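Local coordinates for protein obscurin (Homo sapiens, PDB 4C4K) that is a muscle protein that probably combines RhoGEF and protein kinase activities, and whose first immunoglobulin domain pairs with a strand of another protein, at residues Lys20-Ser25 against Leu65-Gly70; Pro5-Arg10 against Gly84-Ala89; Gln27-Pro32 against Asp56-Arg61. All coordinates share one frame; numbering follows the deposited sequence.

Contact 1: residues Lys20-Ser25 against Leu65-Gly70; sequences KDATLS and LDLALG. With EDO (1,2-ethanediol), chain D.
With CG of D21 anti to its own carbonyl carbon (chi1 -48°), CG stands beside the backbone N and OD1 turns toward the L65-D66 peptide; the same placing of CG in L67 lays that side chain over the K20-D21 peptide. The contact closes one end of an immunoglobulin I-set beta sandwich, where the start of strand 22-31 meets the loop running from strand 59-64 to strand 73-80. The shorter of the two hydrogen bonds is backbone to backbone, L67 N donating to K20 O at 2.8 Å. Beside it, D66 N reaches D21 OD1 at 3.2 Å from above the carboxylate plane; an aspartate here can accept a peptide N-H of the loop. D66 has positive phi, a conformation that aspartate tolerates better than a beta-branched residue would. Leucine suits position 67 because its two methyls part: CD1 lies 3.7 Å from D21 N, while CD2 meets A22 CB at 4.0 Å, L67 also touching L92 and V15. L65 CD2 comes to 3.4 Å from D21 OD1, the two side chains crossing at a slant. D21 OD2 accepts a hydrogen bond from a 1,2-ethanediol, probably from the crystallisation liquor, whose O2 lies 2.9 Å away.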
loop_
_atom_site.group_PDB
_atom_site.type_symbol
_atom_site.label_atom_id
_atom_site.label_comp_id
_atom_site.label_asym_id
_atom_site.label_seq_id
_atom_site.Cartn_x
_atom_site.Cartn_y
_atom_site.Cartn_z
ATOM N N LYS A 20 8.166 -10.020 -21.225
ATOM C CA LYS A 20 6.912 -10.763 -21.344
ATOM C C LYS A 20 6.371 -11.197 -19.998
ATOM O O LYS A 20 5.269 -11.761 -19.931
ATOM C CB LYS A 20 7.136 -12.012 -22.231
ATOM C CG LYS A 20 7.463 -11.689 -23.688
ATOM C CD LYS A 20 7.704 -12.951 -24.498
ATOM C CE LYS A 20 8.134 -12.645 -25.915
ATOM N NZ LYS A 20 8.449 -13.884 -26.675
ATOM N N ASP A 21 7.155 -10.982 -18.919
ATOM C CA ASP A 21 6.772 -11.431 -17.577
ATOM C C ASP A 21 7.087 -10.390 -16.523
ATOM O O ASP A 21 8.062 -9.640 -16.663
ATOM C CB ASP A 21 7.497 -12.739 -17.230
ATOM C CG ASP A 21 7.433 -13.791 -18.325
ATOM O OD1 ASP A 21 6.406 -14.481 -18.423
ATOM O OD2 ASP A 21 8.336 -13.806 -19.182
ATOM N N ALA A 22 6.284 -10.373 -15.438
ATOM C CA ALA A 22 6.499 -9.452 -14.347
ATOM C C ALA A 22 6.462 -10.209 -13.028
ATOM O O ALA A 22 5.823 -11.239 -12.933
ATOM C CB ALA A 22 5.429 -8.359 -14.355
ATOM N N THR A 23 7.135 -9.685 -12.014
ATOM C CA THR A 23 7.082 -10.234 -10.669
ATOM C C THR A 23 6.919 -9.090 -9.713
ATOM O O THR A 23 7.537 -8.035 -9.873
ATOM C CB THR A 23 8.176 -11.281 -10.358
ATOM O OG1 THR A 23 7.844 -11.926 -9.140
ATOM C CG2 THR A 23 9.551 -10.685 -10.244
ATOM N N LEU A 24 6.010 -9.286 -8.766
ATOM C CA LEU A 24 5.609 -8.343 -7.736
ATOM C C LEU A 24 5.928 -9.002 -6.412
ATOM O O LEU A 24 5.571 -10.161 -6.198
ATOM C CB LEU A 24 4.082 -8.078 -7.860
ATOM C CG LEU A 24 3.597 -7.000 -8.900
ATOM C CD1 LEU A 24 4.059 -7.279 -10.330
ATOM C CD2 LEU A 24 2.102 -6.876 -8.888
ATOM N N SER A 25 6.641 -8.296 -5.535
ATOM C CA SER A 25 7.003 -8.860 -4.236
ATOM C C SER A 25 7.047 -7.827 -3.128
ATOM O O SER A 25 7.205 -6.624 -3.382
ATOM C CB SER A 25 8.354 -9.575 -4.314
ATOM O OG SER A 25 9.375 -8.618 -4.511
ATOM N N LEU A 65 2.799 -14.172 -15.861
ATOM C CA LEU A 65 3.443 -14.693 -17.039
ATOM C C LEU A 65 2.700 -14.283 -18.287
ATOM O O LEU A 65 1.481 -14.102 -18.249
ATOM C CB LEU A 65 3.536 -16.218 -16.965
ATOM C CG LEU A 65 4.286 -16.828 -15.746
ATOM C CD1 LEU A 65 4.335 -18.355 -15.877
ATOM C CD2 LEU A 65 5.738 -16.311 -15.666
ATOM N N ASP A 66 3.428 -14.142 -19.396
ATOM C CA ASP A 66 2.850 -13.821 -20.699
ATOM C C ASP A 66 1.950 -12.585 -20.645
ATOM O O ASP A 66 0.782 -12.651 -21.011
ATOM C CB ASP A 66 2.109 -15.049 -21.272
ATOM C CG ASP A 66 2.064 -15.065 -22.783
ATOM O OD1 ASP A 66 2.848 -14.303 -23.410
ATOM O OD2 ASP A 66 1.265 -15.855 -23.346
ATOM N N LEU A 67 2.493 -11.480 -20.131
ATOM C CA LEU A 67 1.799 -10.196 -19.950
ATOM C C LEU A 67 0.925 -9.785 -21.115
ATOM O O LEU A 67 1.342 -9.868 -22.263
ATOM C CB LEU A 67 2.814 -9.068 -19.702
ATOM C CG LEU A 67 3.617 -9.124 -18.413
ATOM C CD1 LEU A 67 4.763 -8.152 -18.481
ATOM C CD2 LEU A 67 2.721 -8.861 -17.195
ATOM N N ALA A 68 -0.265 -9.283 -20.799
ATOM C CA ALA A 68 -1.216 -8.752 -21.770
ATOM C C ALA A 68 -1.463 -7.311 -21.356
ATOM O O ALA A 68 -1.249 -6.957 -20.190
ATOM C CB ALA A 68 -2.515 -9.542 -21.712
ATOM N N LEU A 69 -1.881 -6.468 -22.295
ATOM C CA LEU A 69 -2.171 -5.065 -22.002
ATOM C C LEU A 69 -3.161 -4.898 -20.833
ATOM O O LEU A 69 -2.949 -4.032 -19.993
ATOM C CB LEU A 69 -2.651 -4.333 -23.258
ATOM C CG LEU A 69 -1.628 -4.158 -24.386
ATOM C CD1 LEU A 69 -2.306 -3.642 -25.653
ATOM C CD2 LEU A 69 -0.498 -3.211 -23.981
ATOM N N GLY A 70 -4.148 -5.800 -20.748
ATOM C CA GLY A 70 -5.179 -5.846 -19.712
ATOM C C GLY A 70 -4.663 -6.097 -18.305
ATOM O O GLY A 70 -5.385 -5.850 -17.335
HETATM C C1 EDO D . 11.812 -11.197 -20.419
HETATM O O1 EDO D . 11.589 -12.450 -21.050
HETATM C C2 EDO D . 11.557 -11.349 -18.910
HETATM O O2 EDO D . 10.197 -11.657 -18.756
#

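Contact 2: residues Pro5-Arg10 against Gly84-Ala89; sequences PRFLTR and GEAFAA
The bump of A88, a single methyl, sits squarely beneath the ring of F7: A88 CB is 3.6 Å from the ring centroid, only 13° off the normal, a CH-pi contact over one face. Two strand positions earlier A86 supplies a second knob, its CB meeting F7 CE2 obliquely at 3.6 Å and P5 CB at 4.0 Å, which wedges it into the hollow between the proline and phenylalanine side chains. Alanine suits both places, its one methyl filling these close approaches. F7 holds CG anti to its carbonyl carbon (chi1 -75°), and this drops the ring toward strand 84-89, with F87 N at its edge in the ring plane. In this immunoglobulin beta sandwich strands 3-14 and 84-92 are edge strands of the two facing sheets; segments 5-7 and 84-89 run nearly parallel. The F7 ring also packs on C26 and I28, so it fills space between the sheets. P5 lays its ring against the chain, CD at 3.3 Å from G84 O. A water donates to P5 O and, weakly, to E85 O. E85 and F87 point away, and residues 84-88 pair in parallel with a strand of another protein chain.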
loop_
_atom_site.group_PDB
_atom_site.type_symbol
_atom_site.label_atom_id
_atom_site.label_comp_id
_atom_site.label_asym_id
_atom_site.label_seq_id
_atom_site.Cartn_x
_atom_site.Cartn_y
_atom_site.Cartn_z
ATOM N N PRO A 5 -0.109 -6.715 11.160
ATOM C CA PRO A 5 0.830 -6.845 10.053
ATOM C C PRO A 5 1.503 -5.559 9.663
ATOM O O PRO A 5 0.931 -4.481 9.847
ATOM C CB PRO A 5 -0.023 -7.415 8.906
ATOM C CG PRO A 5 -1.211 -8.021 9.573
ATOM C CD PRO A 5 -1.469 -7.121 10.747
ATOM N N ARG A 6 2.735 -5.688 9.149
ATOM C CA ARG A 6 3.539 -4.559 8.709
ATOM C C ARG A 6 4.349 -4.907 7.470
ATOM O O ARG A 6 4.931 -5.977 7.403
ATOM C CB ARG A 6 4.497 -4.124 9.859
ATOM C CG ARG A 6 5.351 -2.912 9.491
ATOM C CD ARG A 6 6.705 -2.855 10.170
ATOM N NE ARG A 6 6.642 -2.208 11.485
ATOM C CZ ARG A 6 6.410 -0.914 11.681
ATOM N NH1 ARG A 6 6.190 -0.107 10.649
ATOM N NH2 ARG A 6 6.384 -0.419 12.909
ATOM N N PHE A 7 4.402 -3.988 6.505
ATOM C CA PHE A 7 5.266 -4.101 5.337
ATOM C C PHE A 7 6.648 -3.589 5.752
ATOM O O PHE A 7 6.787 -2.410 6.091
ATOM C CB PHE A 7 4.728 -3.262 4.180
ATOM C CG PHE A 7 3.528 -3.852 3.488
ATOM C CD1 PHE A 7 3.680 -4.710 2.411
ATOM C CD2 PHE A 7 2.239 -3.527 3.900
ATOM C CE1 PHE A 7 2.566 -5.228 1.747
ATOM C CE2 PHE A 7 1.121 -4.067 3.250
ATOM C CZ PHE A 7 1.290 -4.934 2.198
ATOM N N LEU A 8 7.637 -4.485 5.828
ATOM C CA LEU A 8 9.016 -4.117 6.153
ATOM C C LEU A 8 9.632 -3.308 4.988
ATOM O O LEU A 8 10.408 -2.388 5.235
ATOM C CB LEU A 8 9.873 -5.369 6.429
ATOM C CG LEU A 8 9.713 -6.076 7.791
ATOM C CD1 LEU A 8 10.408 -7.418 7.771
ATOM C CD2 LEU A 8 10.283 -5.258 8.917
ATOM N N THR A 9 9.285 -3.646 3.721
ATOM C CA THR A 9 9.784 -2.923 2.536
ATOM C C THR A 9 8.641 -2.573 1.565
ATOM O O THR A 9 7.617 -3.236 1.546
ATOM C CB THR A 9 10.923 -3.691 1.819
ATOM O OG1 THR A 9 10.499 -5.013 1.484
ATOM C CG2 THR A 9 12.221 -3.721 2.613
ATOM N N ARG A 10 8.825 -1.546 0.752
ATOM C CA ARG A 10 7.840 -1.121 -0.238
ATOM C C ARG A 10 7.496 -2.255 -1.226
ATOM O O ARG A 10 8.406 -3.003 -1.609
ATOM C CB ARG A 10 8.327 0.140 -0.990
ATOM C CG ARG A 10 9.766 0.110 -1.489
ATOM C CD ARG A 10 9.933 0.886 -2.796
ATOM N NE ARG A 10 8.939 0.475 -3.792
ATOM C CZ ARG A 10 8.638 1.151 -4.895
ATOM N NH1 ARG A 10 9.254 2.297 -5.170
ATOM N NH2 ARG A 10 7.702 0.702 -5.719
ATOM N N GLY A 84 -5.056 -7.142 12.884
ATOM C CA GLY A 84 -5.251 -6.082 11.922
ATOM C C GLY A 84 -4.909 -6.399 10.500
ATOM O O GLY A 84 -4.658 -7.546 10.144
ATOM N N GLU A 85 -4.914 -5.364 9.682
ATOM C CA GLU A 85 -4.632 -5.539 8.267
ATOM C C GLU A 85 -3.706 -4.466 7.787
ATOM O O GLU A 85 -3.836 -3.301 8.211
ATOM C CB GLU A 85 -5.943 -5.501 7.442
ATOM C CG GLU A 85 -6.968 -6.545 7.852
ATOM C CD GLU A 85 -8.121 -6.755 6.892
ATOM O OE1 GLU A 85 -7.987 -6.426 5.689
ATOM O OE2 GLU A 85 -9.181 -7.220 7.362
ATOM N N ALA A 86 -2.854 -4.826 6.814
ATOM C CA ALA A 86 -1.957 -3.893 6.164
ATOM C C ALA A 86 -2.223 -3.921 4.665
ATOM O O ALA A 86 -2.436 -4.997 4.090
ATOM C CB ALA A 86 -0.500 -4.258 6.462
ATOM N N PHE A 87 -2.217 -2.730 4.026
ATOM C CA PHE A 87 -2.418 -2.596 2.581
ATOM C C PHE A 87 -1.276 -1.780 1.959
ATOM O O PHE A 87 -0.826 -0.821 2.565
ATOM C CB PHE A 87 -3.746 -1.869 2.290
ATOM C CG PHE A 87 -4.994 -2.553 2.774
ATOM C CD1 PHE A 87 -5.350 -2.515 4.122
ATOM C CD2 PHE A 87 -5.865 -3.157 1.875
ATOM C CE1 PHE A 87 -6.506 -3.151 4.576
ATOM C CE2 PHE A 87 -7.033 -3.780 2.327
ATOM C CZ PHE A 87 -7.346 -3.764 3.676
ATOM N N ALA A 88 -0.858 -2.120 0.726
ATOM C CA ALA A 88 0.165 -1.394 -0.035
ATOM C C ALA A 88 -0.053 -1.724 -1.487
ATOM O O ALA A 88 -0.250 -2.883 -1.824
ATOM C CB ALA A 88 1.578 -1.800 0.395
ATOM N N ALA A 89 -0.055 -0.709 -2.351
ATOM C CA ALA A 89 -0.316 -0.922 -3.757
ATOM C C ALA A 89 0.922 -0.685 -4.591
ATOM O O ALA A 89 1.881 -0.070 -4.132
ATOM C CB ALA A 89 -1.458 -0.021 -4.218
HETATM O O HOH W 1 -1.974 -3.568 10.452
#

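Contact 3: residues Gln27-Pro32 against Asp56-Arg61; sequences QIVGNP and DGDLYR. With EDO (1,2-ethanediol), chain G; EDO (1,2-ethanediol), chain F.
Q27 and D58 meet amide to carboxylate: Q27 NE2 offers weak hydrogen bonds to D58 OD1 at 2.9 Å and OD2 at 3.0 Å, the two flat groups turned 78° apart. D58 CG lies between its backbone N and carbonyl carbon (chi1 56°), which holds the carboxylate over the Q27 chain. The close-packed part lies on the inner side, where I28 CB touches Y60 CE1 at 3.9 Å, the side chains crossing at about a right angle; I28 also packs on F7 and C77. Here a water 2.6 Å from I28 O also meets Y60 OH. In this immunoglobulin sandwich strand 27-31 pairs antiparallel with 59-61, Q27 opposite L59 as a non-hydrogen-bonded pair, and I28 N donates to D58 O at 2.8 Å, in the carbonyl plane. A type II' turn runs from D56 to L59; G57 suits it through its positive phi. On the looser outer face, with Q27 and L59, R61 grips a 1,2-ethanediol, probably from the crystallisation liquor, through NE and NH2, and gives NH1 to the T23 hydroxyl. With an alanine here, T23 OG1 would probably lose its guanidinium donor and the diol the hydrogen bonds from NE and NH2.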
loop_
_atom_site.group_PDB
_atom_site.type_symbol
_atom_site.label_atom_id
_atom_site.label_comp_id
_atom_site.label_asym_id
_atom_site.label_seq_id
_atom_site.Cartn_x
_atom_site.Cartn_y
_atom_site.Cartn_z
ATOM N N GLN A 27 7.868 -7.768 1.564
ATOM C CA GLN A 27 8.232 -8.403 2.803
ATOM C C GLN A 27 7.247 -7.953 3.854
ATOM O O GLN A 27 7.073 -6.747 4.070
ATOM C CB GLN A 27 9.657 -8.008 3.175
ATOM C CG GLN A 27 10.213 -8.886 4.279
ATOM C CD GLN A 27 11.687 -8.706 4.468
ATOM O OE1 GLN A 27 12.287 -7.716 4.036
ATOM N NE2 GLN A 27 12.298 -9.673 5.118
ATOM N N ILE A 28 6.545 -8.924 4.455
ATOM C CA ILE A 28 5.473 -8.663 5.426
ATOM C C ILE A 28 5.682 -9.502 6.696
ATOM O O ILE A 28 5.910 -10.701 6.590
ATOM C CB ILE A 28 4.077 -8.991 4.791
ATOM C CG1 ILE A 28 3.806 -8.220 3.471
ATOM C CG2 ILE A 28 2.952 -8.769 5.801
ATOM C CD1 ILE A 28 2.758 -8.856 2.546
ATOM N N VAL A 29 5.482 -8.897 7.883
ATOM C CA VAL A 29 5.579 -9.592 9.176
ATOM C C VAL A 29 4.321 -9.308 9.994
ATOM O O VAL A 29 3.659 -8.297 9.761
ATOM C CB VAL A 29 6.876 -9.261 9.986
ATOM C CG1 VAL A 29 8.130 -9.856 9.327
ATOM C CG2 VAL A 29 7.027 -7.756 10.244
ATOM N N GLY A 30 4.017 -10.198 10.929
ATOM C CA GLY A 30 2.872 -10.091 11.814
ATOM C C GLY A 30 2.799 -11.287 12.724
ATOM O O GLY A 30 3.375 -12.330 12.412
ATOM N N ASN A 31 2.127 -11.133 13.871
ATOM C CA ASN A 31 1.995 -12.231 14.823
ATOM C C ASN A 31 0.538 -12.318 15.306
ATOM O O ASN A 31 0.083 -11.391 15.980
ATOM C CB ASN A 31 3.014 -12.088 15.967
ATOM C CG ASN A 31 3.055 -13.251 16.928
ATOM O OD1 ASN A 31 2.656 -14.379 16.619
ATOM N ND2 ASN A 31 3.568 -12.996 18.121
ATOM N N PRO A 32 -0.258 -13.342 14.896
ATOM C CA PRO A 32 0.081 -14.532 14.065
ATOM C C PRO A 32 0.471 -14.201 12.617
ATOM O O PRO A 32 0.216 -13.090 12.146
ATOM C CB PRO A 32 -1.222 -15.354 14.087
ATOM C CG PRO A 32 -1.948 -14.888 15.314
ATOM C CD PRO A 32 -1.661 -13.413 15.344
ATOM N N ASP A 56 7.977 -17.353 0.823
ATOM C CA ASP A 56 9.267 -17.858 1.314
ATOM C C ASP A 56 9.597 -17.054 2.577
ATOM O O ASP A 56 10.174 -15.969 2.500
ATOM C CB ASP A 56 10.376 -17.759 0.251
ATOM C CG ASP A 56 11.636 -18.542 0.593
ATOM O OD1 ASP A 56 11.606 -19.326 1.575
ATOM O OD2 ASP A 56 12.651 -18.383 -0.133
ATOM N N GLY A 57 9.140 -17.559 3.715
ATOM C CA GLY A 57 9.261 -16.886 5.003
ATOM C C GLY A 57 8.337 -15.687 5.014
ATOM O O GLY A 57 7.143 -15.825 4.712
ATOM N N ASP A 58 8.908 -14.491 5.249
ATOM C CA ASP A 58 8.171 -13.214 5.246
ATOM C C ASP A 58 8.109 -12.543 3.836
ATOM O O ASP A 58 7.679 -11.397 3.728
ATOM C CB ASP A 58 8.798 -12.238 6.272
ATOM C CG ASP A 58 10.290 -11.964 6.092
ATOM O OD1 ASP A 58 10.811 -12.188 4.971
ATOM O OD2 ASP A 58 10.924 -11.467 7.050
ATOM N N LEU A 59 8.598 -13.214 2.781
ATOM C CA LEU A 59 8.590 -12.617 1.442
ATOM C C LEU A 59 7.480 -13.293 0.636
ATOM O O LEU A 59 7.370 -14.521 0.630
ATOM C CB LEU A 59 10.001 -12.693 0.783
ATOM C CG LEU A 59 10.237 -12.086 -0.654
ATOM C CD1 LEU A 59 10.040 -10.564 -0.686
ATOM C CD2 LEU A 59 11.660 -12.373 -1.147
ATOM N N TYR A 60 6.594 -12.471 0.059
ATOM C CA TYR A 60 5.395 -12.880 -0.698
ATOM C C TYR A 60 5.483 -12.382 -2.125
ATOM O O TYR A 60 5.824 -11.227 -2.363
ATOM C CB TYR A 60 4.125 -12.349 -0.020
ATOM C CG TYR A 60 3.963 -12.867 1.390
ATOM C CD1 TYR A 60 4.661 -12.289 2.449
ATOM C CD2 TYR A 60 3.115 -13.931 1.670
ATOM C CE1 TYR A 60 4.500 -12.746 3.756
ATOM C CE2 TYR A 60 2.951 -14.402 2.976
ATOM C CZ TYR A 60 3.663 -13.817 4.011
ATOM O OH TYR A 60 3.517 -14.263 5.301
ATOM N N ARG A 61 5.134 -13.249 -3.068
ATOM C CA ARG A 61 5.284 -12.971 -4.484
ATOM C C ARG A 61 4.027 -13.263 -5.308
ATOM O O ARG A 61 3.301 -14.235 -5.067
ATOM C CB ARG A 61 6.470 -13.812 -5.009
ATOM C CG ARG A 61 6.922 -13.550 -6.455
ATOM C CD ARG A 61 8.240 -14.268 -6.794
ATOM N NE ARG A 61 9.267 -13.918 -5.801
ATOM C CZ ARG A 61 9.937 -12.768 -5.770
ATOM N NH1 ARG A 61 9.794 -11.878 -6.748
ATOM N NH2 ARG A 61 10.800 -12.524 -4.793
HETATM C C1 EDO G . 8.689 -16.372 -2.889
HETATM O O1 EDO G . 8.774 -16.412 -4.296
HETATM C C2 EDO G . 9.241 -15.021 -2.478
HETATM O O2 EDO G . 10.561 -14.872 -3.016
HETATM C C1 EDO F . 1.340 -15.729 -1.472
HETATM O O1 EDO F . 0.504 -16.184 -0.426
HETATM C C2 EDO F . 0.989 -14.258 -1.759
HETATM O O2 EDO F . 1.851 -13.794 -2.778
HETATM O O HOH W 2 5.082 -13.115 7.211
#

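From the N terminus, strand 3-14 enters first, and its 5-10 portion waits until residues 84-89 near the end of the domain before contact 2 closes the longest loop. Strand 22-31 follows: its start, 20-25, is met by 65-70 in contact 1, and its later part, 27-32, by 56-61 in contact 3. The loops nest without crossing, contact 3 within contact 1 and contact 1 within contact 2. Contact 3 joins strand 22-31 to the start of strand 59-64 and the turn before it, contact 1 to the loop after it, their centres about 22 Å apart, whereas contact 2 spans the two sheets. Backbone bonds L8-Q27 and R6-V29 connect contacts 2 and 3.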